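Local coordinates for encapsidation protein (Lactococcus phage asccphi28, PDB 7JQP) that probably acts as the ATPase of the phage DNA packaging motor, coupling ATP hydrolysis to movement of the genome into the capsid, at residues A[265-270]-A[285-290]; A[279-284]-A[301-306]; A[295-300]-A[347-352]. All coordinates share one frame; numbering follows the deposited sequence.

Contact 1 of 3, residues A[265-270]-A[285-290]; sequences KHYGKK and AERKIP
Tyr-267 meets Ala-285 and Arg-287, two residues on the same face of strand 280-288, and these two neighbours use different parts of its ring. The main interaction is a CH-pi contact: Arg-287 CB lies 3.9 Å from the centroid of the Tyr-267 ring, 27° off the ring normal, so it sits over the face but is displaced toward the hydroxyl end. CG and CD of Arg-287 carry the contact on, with CD beside CE1 of Tyr-267. The guanidinium plane is turned 81° from the ring plane and approaches CE1 with its edge; the aliphatic stem, not the charged group, lies against the ring. On the opposite face the backbone N of Lys-269 stands 4.0 Å above the Tyr-267 ring plane, over its centre, so the ring is held between its own chain and the strand.

The second interaction is apolar. Ala-285 CB lies in the ring plane of Tyr-267, 3.8 Å from CD2, and meets an edge. Tyr-267 is directed there by its first torsion, CG opposite the backbone N (chi1 -174°), which carries the ring out from the loop. No hydrogen bond joins the two segments. Glu-286 faces away from the loop, and its carboxylate forms a salt bridge with Lys-272 and a hydrogen bond with the hydroxyl of Tyr-338.

This surface contact lays the loop that follows helix 246-252 against strand 280-288. The Tyr-267 ring also stacks with Tyr-296 of strand 293-300, so it bridges two adjacent strands, which are themselves joined by backbone hydrogen bonds between Ala-285 and Tyr-296.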
loop_
_atom_site.group_PDB
_atom_site.type_symbol
_atom_site.label_atom_id
_atom_site.label_comp_id
_atom_site.label_asym_id
_atom_site.label_seq_id
_atom_site.Cartn_x
_atom_site.Cartn_y
_atom_site.Cartn_z
ATOM N N LYS A 265 -7.220 7.123 46.461
ATOM C CA LYS A 265 -6.809 6.904 47.846
ATOM C C LYS A 265 -5.669 7.870 48.162
ATOM O O LYS A 265 -4.983 8.362 47.260
ATOM C CB LYS A 265 -6.347 5.456 48.072
ATOM C CG LYS A 265 -6.098 5.059 49.528
ATOM C CD LYS A 265 -7.374 4.700 50.270
ATOM C CE LYS A 265 -7.785 3.254 49.966
ATOM N NZ LYS A 265 -9.087 2.894 50.597
ATOM N N HIS A 266 -5.485 8.152 49.453
ATOM C CA HIS A 266 -4.448 9.062 49.924
ATOM C C HIS A 266 -3.419 8.329 50.778
ATOM O O HIS A 266 -3.776 7.530 51.650
ATOM C CB HIS A 266 -5.038 10.212 50.742
ATOM C CG HIS A 266 -4.004 11.128 51.314
ATOM N ND1 HIS A 266 -3.552 11.022 52.612
ATOM C CD2 HIS A 266 -3.314 12.150 50.757
ATOM C CE1 HIS A 266 -2.635 11.946 52.832
ATOM N NE2 HIS A 266 -2.475 12.646 51.724
ATOM N N TYR A 267 -2.138 8.626 50.539
ATOM C CA TYR A 267 -1.021 8.034 51.270
ATOM C C TYR A 267 -0.181 9.152 51.875
ATOM O O TYR A 267 0.271 10.054 51.159
ATOM C CB TYR A 267 -0.177 7.155 50.341
ATOM C CG TYR A 267 0.928 6.370 51.014
ATOM C CD1 TYR A 267 0.692 5.635 52.167
ATOM C CD2 TYR A 267 2.207 6.347 50.475
ATOM C CE1 TYR A 267 1.703 4.915 52.774
ATOM C CE2 TYR A 267 3.217 5.621 51.063
ATOM C CZ TYR A 267 2.966 4.915 52.220
ATOM O OH TYR A 267 3.977 4.194 52.815
ATOM N N GLY A 268 0.032 9.085 53.190
ATOM C CA GLY A 268 0.722 10.163 53.879
ATOM C C GLY A 268 2.206 10.247 53.568
ATOM O O GLY A 268 2.766 11.342 53.488
ATOM N N LYS A 269 2.868 9.105 53.406
ATOM C CA LYS A 269 4.321 9.124 53.294
ATOM C C LYS A 269 4.761 9.948 52.087
ATOM O O LYS A 269 4.024 10.109 51.108
ATOM C CB LYS A 269 4.884 7.703 53.173
ATOM C CG LYS A 269 4.793 6.854 54.437
ATOM C CD LYS A 269 5.577 7.442 55.600
ATOM C CE LYS A 269 5.193 6.758 56.905
ATOM N NZ LYS A 269 5.840 7.395 58.084
ATOM N N LYS A 270 5.988 10.461 52.162
ATOM C CA LYS A 270 6.513 11.319 51.112
ATOM C C LYS A 270 6.795 10.509 49.849
ATOM O O LYS A 270 7.063 9.306 49.917
ATOM C CB LYS A 270 7.772 12.033 51.591
ATOM C CG LYS A 270 7.489 12.977 52.756
ATOM C CD LYS A 270 8.745 13.590 53.345
ATOM C CE LYS A 270 8.403 14.613 54.427
ATOM N NZ LYS A 270 7.772 14.001 55.630
ATOM N N ALA A 285 4.309 7.835 44.961
ATOM C CA ALA A 285 4.618 7.230 46.247
ATOM C C ALA A 285 4.406 5.728 46.155
ATOM O O ALA A 285 3.362 5.271 45.678
ATOM C CB ALA A 285 3.746 7.817 47.359
ATOM N N GLU A 286 5.395 4.969 46.613
ATOM C CA GLU A 286 5.345 3.516 46.622
ATOM C C GLU A 286 5.279 3.038 48.064
ATOM O O GLU A 286 6.129 3.402 48.885
ATOM C CB GLU A 286 6.557 2.925 45.904
ATOM C CG GLU A 286 6.521 3.125 44.391
ATOM C CD GLU A 286 7.702 2.490 43.688
ATOM O OE1 GLU A 286 8.655 2.079 44.383
ATOM O OE2 GLU A 286 7.672 2.398 42.442
ATOM N N ARG A 287 4.271 2.226 48.364
ATOM C CA ARG A 287 4.037 1.690 49.697
ATOM C C ARG A 287 4.209 0.181 49.711
ATOM O O ARG A 287 3.517 -0.534 48.981
ATOM C CB ARG A 287 2.642 2.080 50.190
ATOM C CG ARG A 287 2.093 1.181 51.283
ATOM C CD ARG A 287 0.902 1.803 51.984
ATOM N NE ARG A 287 -0.059 0.796 52.421
ATOM C CZ ARG A 287 -0.611 0.723 53.628
ATOM N NH1 ARG A 287 -0.271 1.574 54.587
ATOM N NH2 ARG A 287 -1.497 -0.231 53.879
ATOM N N LYS A 288 5.110 -0.294 50.568
ATOM C CA LYS A 288 5.359 -1.723 50.670
ATOM C C LYS A 288 4.192 -2.389 51.388
ATOM O O LYS A 288 3.817 -1.986 52.493
ATOM C CB LYS A 288 6.666 -1.986 51.418
ATOM N N ILE A 289 3.625 -3.407 50.753
ATOM C CA ILE A 289 2.527 -4.186 51.326
ATOM C C ILE A 289 2.913 -5.653 51.228
ATOM O O ILE A 289 3.736 -6.032 50.381
ATOM C CB ILE A 289 1.191 -3.896 50.603
ATOM C CG1 ILE A 289 1.194 -4.497 49.195
ATOM C CG2 ILE A 289 0.945 -2.389 50.529
ATOM C CD1 ILE A 289 0.054 -4.016 48.306
ATOM N N PRO A 290 2.351 -6.507 52.088
ATOM C CA PRO A 290 2.812 -7.908 52.092
ATOM C C PRO A 290 2.681 -8.569 50.734
ATOM O O PRO A 290 3.565 -9.332 50.324
ATOM C CB PRO A 290 1.925 -8.576 53.152
ATOM C CG PRO A 290 0.739 -7.674 53.300
ATOM C CD PRO A 290 1.245 -6.280 53.037
#

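Contact 2 of 3, residues A[279-284]-A[301-306]; sequences RQYLGI and KTLDGL
The backbones of Gln-280 and Lys-301 come closest, CA to CA 5.2 Å, and the short runs 279-281 and 301-303 are directed 63° apart, without a hydrogen bond between the two segments. Leu-303 reaches over one face of the Tyr-281 ring, its CG 3.5 Å from the centroid and 15° off the normal: a CH-pi contact nearly square to the face, with the two side chains crossing at about a right angle. Tyr-281 meets the loop in a second way, since Lys-301 O lies at the ring edge, near its plane, 4.2 Å from CD1.

A turn presents the leucine. Leu-303 is the centre of an inverse gamma turn, closed by a weak bond of 3.0 Å from Asp-304 N to Thr-302 O. The same two residues are linked through their side chains, Thr-302 OG1 donating to Asp-304 OD1 at 3.1 Å from well above the carboxylate plane. At the other end of the contact, Gln-280 and Lys-301 run side by side in the same direction, NE2 of Gln-280 being 3.7 Å from CG of Lys-301.

The contact packs the loop between strands 293-300 and 311-313 against the start of strand 280-288. Leu-303 also touches Leu-274 of strand 273-277, Gln-280 reaches Glu-357 of helix 352-365, and Arg-279 packs on Arg-246 of a neighbouring subunit.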
loop_
_atom_site.group_PDB
_atom_site.type_symbol
_atom_site.label_atom_id
_atom_site.label_comp_id
_atom_site.label_asym_id
_atom_site.label_seq_id
_atom_site.Cartn_x
_atom_site.Cartn_y
_atom_site.Cartn_z
ATOM N N ARG A 279 3.918 24.453 36.942
ATOM C CA ARG A 279 3.951 25.261 38.159
ATOM C C ARG A 279 3.598 24.454 39.401
ATOM O O ARG A 279 3.173 25.017 40.416
ATOM C CB ARG A 279 3.024 26.475 38.025
ATOM C CG ARG A 279 3.564 27.525 37.065
ATOM C CD ARG A 279 2.663 28.745 36.958
ATOM N NE ARG A 279 3.374 29.858 36.335
ATOM C CZ ARG A 279 2.992 31.129 36.403
ATOM N NH1 ARG A 279 1.895 31.465 37.070
ATOM N NH2 ARG A 279 3.712 32.067 35.804
ATOM N N GLN A 280 3.789 23.141 39.336
ATOM C CA GLN A 280 3.494 22.245 40.443
ATOM C C GLN A 280 4.509 21.113 40.420
ATOM O O GLN A 280 5.318 20.993 39.496
ATOM C CB GLN A 280 2.073 21.681 40.359
ATOM C CG GLN A 280 0.999 22.533 41.007
ATOM C CD GLN A 280 -0.363 21.863 40.964
ATOM O OE1 GLN A 280 -0.590 20.944 40.175
ATOM N NE2 GLN A 280 -1.274 22.311 41.824
ATOM N N TYR A 281 4.455 20.271 41.447
ATOM C CA TYR A 281 5.304 19.092 41.533
ATOM C C TYR A 281 4.424 17.857 41.624
ATOM O O TYR A 281 3.546 17.776 42.489
ATOM C CB TYR A 281 6.241 19.164 42.738
ATOM C CG TYR A 281 7.146 20.373 42.734
ATOM C CD1 TYR A 281 6.675 21.617 43.130
ATOM C CD2 TYR A 281 8.470 20.271 42.334
ATOM C CE1 TYR A 281 7.498 22.726 43.130
ATOM C CE2 TYR A 281 9.300 21.375 42.329
ATOM C CZ TYR A 281 8.810 22.600 42.728
ATOM O OH TYR A 281 9.636 23.702 42.728
ATOM N N LEU A 282 4.654 16.909 40.723
ATOM C CA LEU A 282 3.942 15.641 40.715
ATOM C C LEU A 282 4.827 14.584 41.358
ATOM O O LEU A 282 6.009 14.472 41.018
ATOM C CB LEU A 282 3.577 15.219 39.295
ATOM C CG LEU A 282 2.653 16.133 38.496
ATOM C CD1 LEU A 282 2.556 15.615 37.067
ATOM C CD2 LEU A 282 1.283 16.214 39.132
ATOM N N GLY A 283 4.260 13.822 42.282
ATOM C CA GLY A 283 5.016 12.821 43.002
ATOM C C GLY A 283 4.352 11.465 42.911
ATOM O O GLY A 283 3.128 11.349 42.852
ATOM N N ILE A 284 5.189 10.431 42.894
ATOM C CA ILE A 284 4.744 9.044 42.908
ATOM C C ILE A 284 5.233 8.416 44.203
ATOM O O ILE A 284 6.430 8.456 44.505
ATOM C CB ILE A 284 5.264 8.260 41.689
ATOM C CG1 ILE A 284 4.613 8.789 40.410
ATOM C CG2 ILE A 284 4.995 6.773 41.870
ATOM C CD1 ILE A 284 5.102 8.125 39.138
ATOM N N LYS A 301 1.703 21.235 45.780
ATOM C CA LYS A 301 1.765 22.618 45.314
ATOM C C LYS A 301 3.140 23.229 45.559
ATOM O O LYS A 301 3.622 24.025 44.744
ATOM C CB LYS A 301 0.676 23.450 45.992
ATOM C CG LYS A 301 -0.708 23.266 45.378
ATOM C CD LYS A 301 -1.754 24.140 46.059
ATOM C CE LYS A 301 -3.030 24.222 45.231
ATOM N NZ LYS A 301 -3.948 25.295 45.711
ATOM N N THR A 302 3.779 22.887 46.678
ATOM C CA THR A 302 5.074 23.457 47.023
ATOM C C THR A 302 6.007 22.361 47.523
ATOM O O THR A 302 5.571 21.303 47.982
ATOM C CB THR A 302 4.947 24.554 48.093
ATOM O OG1 THR A 302 6.229 25.149 48.326
ATOM C CG2 THR A 302 4.418 23.973 49.401
ATOM N N LEU A 303 7.310 22.634 47.420
ATOM C CA LEU A 303 8.343 21.705 47.878
ATOM C C LEU A 303 8.631 21.938 49.362
ATOM O O LEU A 303 9.711 22.380 49.764
ATOM C CB LEU A 303 9.607 21.868 47.045
ATOM C CG LEU A 303 9.738 21.111 45.726
ATOM C CD1 LEU A 303 11.005 21.567 45.010
ATOM C CD2 LEU A 303 9.763 19.614 45.952
ATOM N N ASP A 304 7.640 21.609 50.185
ATOM C CA ASP A 304 7.748 21.747 51.632
ATOM C C ASP A 304 7.823 20.357 52.250
ATOM O O ASP A 304 6.914 19.539 52.065
ATOM C CB ASP A 304 6.582 22.536 52.234
ATOM C CG ASP A 304 6.619 24.011 51.867
ATOM O OD1 ASP A 304 7.519 24.416 51.101
ATOM O OD2 ASP A 304 5.822 24.785 52.440
ATOM N N GLY A 305 8.897 20.097 52.993
ATOM C CA GLY A 305 9.140 18.783 53.543
ATOM C C GLY A 305 9.687 17.778 52.560
ATOM O O GLY A 305 9.721 16.582 52.874
ATOM N N LEU A 306 10.115 18.224 51.382
ATOM C CA LEU A 306 10.650 17.364 50.334
ATOM C C LEU A 306 12.030 17.848 49.915
ATOM O O LEU A 306 12.381 17.844 48.730
ATOM C CB LEU A 306 9.707 17.323 49.136
ATOM C CG LEU A 306 8.212 17.235 49.442
ATOM C CD1 LEU A 306 7.401 17.634 48.215
ATOM C CD2 LEU A 306 7.817 15.843 49.898
#

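Contact 3 of 3, residues A[295-300]-A[347-352]; sequences YYYQVY and VYHESP
Tyr-348 O receives the backbone N of Tyr-297 at 2.7 Å with an almost straight N-H...O angle of 175°, and the CA of Tyr-296 adds a CA-H...O contact at 3.4 Å to this same oxygen. Tyr-348 N in turn donates to Tyr-295 O at 3.0 Å, while Glu-350 N makes a weak bond to Tyr-297 O. This is parallel beta pairing, with bridges Tyr-296 to Tyr-348 and Tyr-297 to His-349.

On one face of the sheet the rings of Tyr-296 and Tyr-348 point the same way, their planes 25° apart but slid so far that they barely overlap (centroids 5.1 Å). On the other, Tyr-297 has CG opposite its carbonyl carbon (chi1 -77°), as has His-349, and the two run alongside each other with oblique rings. Val-347 CG2 sits over the Tyr-297 ring, 3.9 Å from its centroid, a CH-pi contact. Beyond the bridges, OE2 of Glu-350 lies against CB of Gln-298.

Strand 348-349, which comes between helices 328-343 and 352-365 in the chain, borders strand 293-300 at the sheet edge. Both helices meet Tyr-297: its OH bonds to Tyr-338 O of the first, and its ring meets Trp-358 of the second.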
loop_
_atom_site.group_PDB
_atom_site.type_symbol
_atom_site.label_atom_id
_atom_site.label_comp_id
_atom_site.label_asym_id
_atom_site.label_seq_id
_atom_site.Cartn_x
_atom_site.Cartn_y
_atom_site.Cartn_z
ATOM N N TYR A 295 0.914 1.696 44.740
ATOM C CA TYR A 295 1.261 2.940 44.063
ATOM C C TYR A 295 0.245 4.033 44.369
ATOM O O TYR A 295 -0.966 3.805 44.282
ATOM C CB TYR A 295 1.347 2.696 42.555
ATOM C CG TYR A 295 2.368 1.644 42.190
ATOM C CD1 TYR A 295 3.699 1.981 41.991
ATOM C CD2 TYR A 295 2.003 0.308 42.056
ATOM C CE1 TYR A 295 4.637 1.023 41.659
ATOM C CE2 TYR A 295 2.934 -0.659 41.724
ATOM C CZ TYR A 295 4.250 -0.295 41.528
ATOM O OH TYR A 295 5.183 -1.253 41.199
ATOM N N TYR A 296 0.743 5.226 44.696
ATOM C CA TYR A 296 -0.094 6.403 44.888
ATOM C C TYR A 296 0.468 7.547 44.058
ATOM O O TYR A 296 1.667 7.833 44.120
ATOM C CB TYR A 296 -0.167 6.832 46.355
ATOM C CG TYR A 296 -0.816 5.835 47.279
ATOM C CD1 TYR A 296 -0.165 4.666 47.641
ATOM C CD2 TYR A 296 -2.082 6.070 47.799
ATOM C CE1 TYR A 296 -0.756 3.759 48.495
ATOM C CE2 TYR A 296 -2.679 5.170 48.656
ATOM C CZ TYR A 296 -2.011 4.015 49.000
ATOM O OH TYR A 296 -2.603 3.110 49.850
ATOM N N TYR A 297 -0.398 8.201 43.292
ATOM C CA TYR A 297 -0.027 9.337 42.458
ATOM C C TYR A 297 -0.544 10.600 43.127
ATOM O O TYR A 297 -1.753 10.735 43.350
ATOM C CB TYR A 297 -0.600 9.186 41.050
ATOM C CG TYR A 297 0.160 8.209 40.180
ATOM C CD1 TYR A 297 0.602 6.995 40.687
ATOM C CD2 TYR A 297 0.429 8.501 38.850
ATOM C CE1 TYR A 297 1.298 6.104 39.897
ATOM C CE2 TYR A 297 1.122 7.612 38.051
ATOM C CZ TYR A 297 1.553 6.414 38.580
ATOM O OH TYR A 297 2.244 5.523 37.792
ATOM N N GLN A 298 0.364 11.524 43.439
ATOM C CA GLN A 298 0.027 12.700 44.224
ATOM C C GLN A 298 0.548 13.961 43.546
ATOM O O GLN A 298 1.440 13.917 42.695
ATOM C CB GLN A 298 0.601 12.616 45.652
ATOM C CG GLN A 298 0.568 11.232 46.276
ATOM C CD GLN A 298 1.609 11.068 47.373
ATOM O OE1 GLN A 298 2.675 11.686 47.330
ATOM N NE2 GLN A 298 1.303 10.241 48.365
ATOM N N VAL A 299 -0.024 15.092 43.958
ATOM C CA VAL A 299 0.362 16.414 43.478
ATOM C C VAL A 299 0.678 17.285 44.684
ATOM O O VAL A 299 -0.100 17.325 45.645
ATOM C CB VAL A 299 -0.752 17.057 42.629
ATOM C CG1 VAL A 299 -0.278 18.368 42.028
ATOM C CG2 VAL A 299 -1.210 16.087 41.547
ATOM N N TYR A 300 1.817 17.971 44.642
ATOM C CA TYR A 300 2.240 18.867 45.710
ATOM C C TYR A 300 2.389 20.276 45.152
ATOM O O TYR A 300 3.107 20.488 44.169
ATOM C CB TYR A 300 3.557 18.396 46.331
ATOM C CG TYR A 300 3.452 17.057 47.025
ATOM C CD1 TYR A 300 3.691 15.878 46.332
ATOM C CD2 TYR A 300 3.109 16.970 48.368
ATOM C CE1 TYR A 300 3.594 14.649 46.958
ATOM C CE2 TYR A 300 3.009 15.745 49.001
ATOM C CZ TYR A 300 3.251 14.588 48.292
ATOM O OH TYR A 300 3.151 13.369 48.921
ATOM N N VAL A 347 -3.228 2.251 39.854
ATOM C CA VAL A 347 -2.642 3.210 40.781
ATOM C C VAL A 347 -3.756 3.988 41.472
ATOM O O VAL A 347 -4.874 4.112 40.962
ATOM C CB VAL A 347 -1.667 4.179 40.074
ATOM C CG1 VAL A 347 -0.613 3.408 39.291
ATOM C CG2 VAL A 347 -2.424 5.137 39.155
ATOM N N TYR A 348 -3.432 4.517 42.653
ATOM C CA TYR A 348 -4.355 5.329 43.434
ATOM C C TYR A 348 -4.091 6.805 43.157
ATOM O O TYR A 348 -2.942 7.255 43.223
ATOM C CB TYR A 348 -4.215 5.066 44.937
ATOM C CG TYR A 348 -4.793 3.759 45.433
ATOM C CD1 TYR A 348 -6.165 3.584 45.539
ATOM C CD2 TYR A 348 -3.967 2.714 45.827
ATOM C CE1 TYR A 348 -6.702 2.401 46.002
ATOM C CE2 TYR A 348 -4.495 1.525 46.292
ATOM C CZ TYR A 348 -5.864 1.376 46.383
ATOM O OH TYR A 348 -6.405 0.195 46.839
ATOM N N HIS A 349 -5.153 7.553 42.868
ATOM C CA HIS A 349 -5.073 8.987 42.620
ATOM C C HIS A 349 -5.711 9.735 43.784
ATOM O O HIS A 349 -6.744 9.314 44.311
ATOM C CB HIS A 349 -5.763 9.360 41.305
ATOM C CG HIS A 349 -4.987 8.961 40.089
ATOM N ND1 HIS A 349 -3.947 9.719 39.592
ATOM C CD2 HIS A 349 -5.100 7.893 39.265
ATOM C CE1 HIS A 349 -3.447 9.128 38.521
ATOM N NE2 HIS A 349 -4.130 8.020 38.301
ATOM N N GLU A 350 -5.084 10.837 44.195
ATOM C CA GLU A 350 -5.574 11.562 45.364
ATOM C C GLU A 350 -7.016 12.024 45.172
ATOM O O GLU A 350 -7.845 11.883 46.079
ATOM C CB GLU A 350 -4.659 12.749 45.668
ATOM C CG GLU A 350 -3.398 12.370 46.434
ATOM C CD GLU A 350 -2.595 13.576 46.876
ATOM O OE1 GLU A 350 -2.784 14.667 46.297
ATOM O OE2 GLU A 350 -1.778 13.434 47.811
ATOM N N SER A 351 -7.336 12.575 44.006
ATOM C CA SER A 351 -8.685 13.051 43.728
ATOM C C SER A 351 -8.852 13.158 42.221
ATOM O O SER A 351 -7.868 13.085 41.471
ATOM C CB SER A 351 -8.954 14.408 44.403
ATOM O OG SER A 351 -7.926 15.339 44.106
ATOM N N PRO A 352 -10.087 13.328 41.742
ATOM C CA PRO A 352 -10.275 13.521 40.295
ATOM C C PRO A 352 -9.519 14.718 39.759
ATOM O O PRO A 352 -9.058 14.686 38.611
ATOM C CB PRO A 352 -11.795 13.695 40.164
ATOM C CG PRO A 352 -12.346 12.943 41.346
ATOM C CD PRO A 352 -11.376 13.288 42.456
#

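In the fold
All three contacts belong to one mixed sheet near the C-terminal end of the chain. Contact centres lie about 10 Å (1 and 3), 12 Å (2 and 3) and 16 Å (1 and 2) apart. Contacts 1 and 2 use opposite ends of strand 280-288, and their segments alternate along the chain; contact 3 opens after contact 1 closes and adds strand 348-349 as a parallel edge beside 293-300. Probable backbone hydrogen bonds, Ala-285 N to Tyr-296 O and Tyr-281 O to Tyr-300 N, connect them. Antiparallel strands 293-300, 280-288 and 273-277, then 311-313 and 324-325 parallel to 273-277, are consistent with an RNase H-like core, as in terminase nuclease domains.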